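Local coordinates for cyclic nucleotide-binding domain (Methylobacillus flagellatus KT, PDB 3GYD), which binds cyclic AMP through a cyclic nucleotide-binding domain, its wider role being unsettled, at residues 83-89 with 109-115. Residues are numbered along the deposited sequence; the frame is centred on the assembly and turned at random.
Sequences LLLILTG and GAGAIIG. With CMP (adenosine-3',5'-cyclic-monophosphate), chain D.
Ile86 and Ile114 meet on one face of the antiparallel pairing that, in the beta roll of this cyclic nucleotide-binding domain, sets strand 82-88 beside the short strand 113-114, the entry to the phosphate-binding cassette. Ile86 runs outward from CB, 3.6 Å from Ala112 O; CG2, anti to the backbone N, reaches Gly109 O, inside the type II turn from Gly109 to Ala112; CG1, beside the backbone N (chi1 -55°), runs along Ala112 to within 4.1 Å of its CB; and CD1 ends 4.0 Å from both CG1 and CD1 of Ile114, the two chains crossing at a slant. With alanine at Ile86, a gap is likely to open beside the turn and the Ile114 tip to lose one neighbour. Leu84 CD1 sits next to the same Ile114 CD1, at 4.1 Å. On the opposite face Leu85 CD1 lies alongside Ile113 CG1, under helix 34-41. The backbones are held by nearly straight bonds: Leu84 and Ile114 bond each other both ways, Ile86 N reaches Ala112 O, and Gly111 N reaches Ile86 O. This pairing brings Gly115 to the cyclic AMP, where its N donates to O2' of the ribose at 2.8 Å.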
# COMPACT_ATOMS: atom_id res chain seq x y z
N LEU B 83 -9.71 5.52 -8.45
CA LEU B 83 -9.35 4.16 -8.68
C LEU B 83 -10.55 3.42 -9.31
O LEU B 83 -11.69 3.94 -9.32
CB LEU B 83 -8.87 3.50 -7.38
CG LEU B 83 -9.87 3.18 -6.25
CD1 LEU B 83 -10.86 1.99 -6.57
CD2 LEU B 83 -9.10 2.93 -4.92
N LEU B 84 -10.26 2.27 -9.90
CA LEU B 84 -11.21 1.48 -10.65
C LEU B 84 -11.24 0.03 -10.12
O LEU B 84 -10.18 -0.58 -9.90
CB LEU B 84 -10.86 1.45 -12.16
CG LEU B 84 -10.41 2.73 -12.87
CD1 LEU B 84 -10.22 2.36 -14.32
CD2 LEU B 84 -11.43 3.80 -12.71
N LEU B 85 -12.45 -0.44 -9.85
CA LEU B 85 -12.75 -1.83 -9.53
C LEU B 85 -13.14 -2.49 -10.84
O LEU B 85 -14.18 -2.17 -11.42
CB LEU B 85 -13.92 -1.94 -8.53
CG LEU B 85 -13.61 -1.96 -7.03
CD1 LEU B 85 -12.58 -0.98 -6.71
CD2 LEU B 85 -14.93 -1.78 -6.24
N ILE B 86 -12.35 -3.45 -11.28
CA ILE B 86 -12.59 -4.13 -12.54
C ILE B 86 -13.61 -5.25 -12.32
O ILE B 86 -13.35 -6.18 -11.56
CB ILE B 86 -11.30 -4.76 -13.13
CG1 ILE B 86 -10.20 -3.70 -13.27
CG2 ILE B 86 -11.62 -5.43 -14.49
CD1 ILE B 86 -10.64 -2.40 -14.09
N LEU B 87 -14.76 -5.14 -12.97
CA LEU B 87 -15.91 -6.02 -12.70
C LEU B 87 -15.89 -7.18 -13.67
O LEU B 87 -16.22 -8.32 -13.30
CB LEU B 87 -17.24 -5.24 -12.78
CG LEU B 87 -17.25 -4.02 -11.85
CD1 LEU B 87 -18.33 -3.00 -12.20
CD2 LEU B 87 -17.35 -4.42 -10.38
N THR B 88 -15.53 -6.87 -14.92
CA THR B 88 -15.43 -7.79 -16.03
C THR B 88 -14.27 -7.34 -16.93
O THR B 88 -13.91 -6.18 -16.93
CB THR B 88 -16.73 -7.85 -16.93
OG1 THR B 88 -16.81 -6.68 -17.77
CG2 THR B 88 -17.99 -7.95 -16.13
N GLY B 89 -13.72 -8.25 -17.74
CA GLY B 89 -12.75 -7.88 -18.73
C GLY B 89 -11.31 -8.19 -18.37
O GLY B 89 -11.03 -9.07 -17.53
N GLY B 109 -7.40 -8.94 -14.48
CA GLY B 109 -8.74 -9.22 -14.95
C GLY B 109 -9.83 -8.94 -13.92
O GLY B 109 -9.67 -8.10 -13.00
N ALA B 110 -10.97 -9.63 -14.08
CA ALA B 110 -12.12 -9.38 -13.23
C ALA B 110 -11.69 -9.55 -11.79
O ALA B 110 -10.93 -10.48 -11.47
CB ALA B 110 -13.29 -10.34 -13.56
N GLY B 111 -12.09 -8.62 -10.95
CA GLY B 111 -11.73 -8.63 -9.53
C GLY B 111 -10.58 -7.70 -9.17
O GLY B 111 -10.35 -7.42 -8.00
N ALA B 112 -9.85 -7.22 -10.17
CA ALA B 112 -8.66 -6.42 -9.94
C ALA B 112 -9.06 -5.02 -9.45
O ALA B 112 -10.18 -4.53 -9.69
CB ALA B 112 -7.80 -6.31 -11.21
N ILE B 113 -8.14 -4.39 -8.73
CA ILE B 113 -8.28 -2.97 -8.43
C ILE B 113 -7.13 -2.24 -9.09
O ILE B 113 -5.99 -2.65 -8.94
CB ILE B 113 -8.29 -2.70 -6.90
CG1 ILE B 113 -9.48 -3.39 -6.24
CG2 ILE B 113 -8.32 -1.22 -6.62
CD1 ILE B 113 -9.26 -3.57 -4.73
N ILE B 114 -7.39 -1.17 -9.84
CA ILE B 114 -6.30 -0.39 -10.50
C ILE B 114 -6.51 1.09 -10.27
O ILE B 114 -7.60 1.49 -9.96
CB ILE B 114 -6.12 -0.68 -12.04
CG1 ILE B 114 -7.39 -0.36 -12.84
CG2 ILE B 114 -5.65 -2.14 -12.26
CD1 ILE B 114 -7.18 -0.34 -14.38
N GLY B 115 -5.45 1.89 -10.39
CA GLY B 115 -5.52 3.32 -10.16
C GLY B 115 -5.49 3.75 -8.70
O GLY B 115 -5.63 4.95 -8.40
P CMP D . -1.82 4.35 -10.58
O1P CMP D . -2.75 5.38 -10.03
O2P CMP D . -0.32 4.67 -10.54
O5' CMP D . -2.15 4.21 -12.20
C5' CMP D . -1.60 3.13 -12.95
C4' CMP D . -1.93 1.85 -12.20
O4' CMP D . -1.27 0.69 -12.67
C3' CMP D . -1.47 1.83 -10.74
O3' CMP D . -2.16 2.87 -10.08
C2' CMP D . -1.79 0.40 -10.36
O2' CMP D . -3.19 0.26 -10.04
C1' CMP D . -1.50 -0.33 -11.69
N9 CMP D . -0.27 -1.09 -11.52
C8 CMP D . 0.95 -0.56 -11.45
N7 CMP D . 1.87 -1.52 -11.25
C5 CMP D . 1.22 -2.70 -11.21
C6 CMP D . 1.56 -4.11 -11.02
N6 CMP D . 2.85 -4.49 -10.87
N1 CMP D . 0.56 -4.99 -11.03
C2 CMP D . -0.75 -4.66 -11.19
N3 CMP D . -1.13 -3.38 -11.35
C4 CMP D . -0.21 -2.40 -11.39
O HOH W 1 -11.17 -11.62 -16.32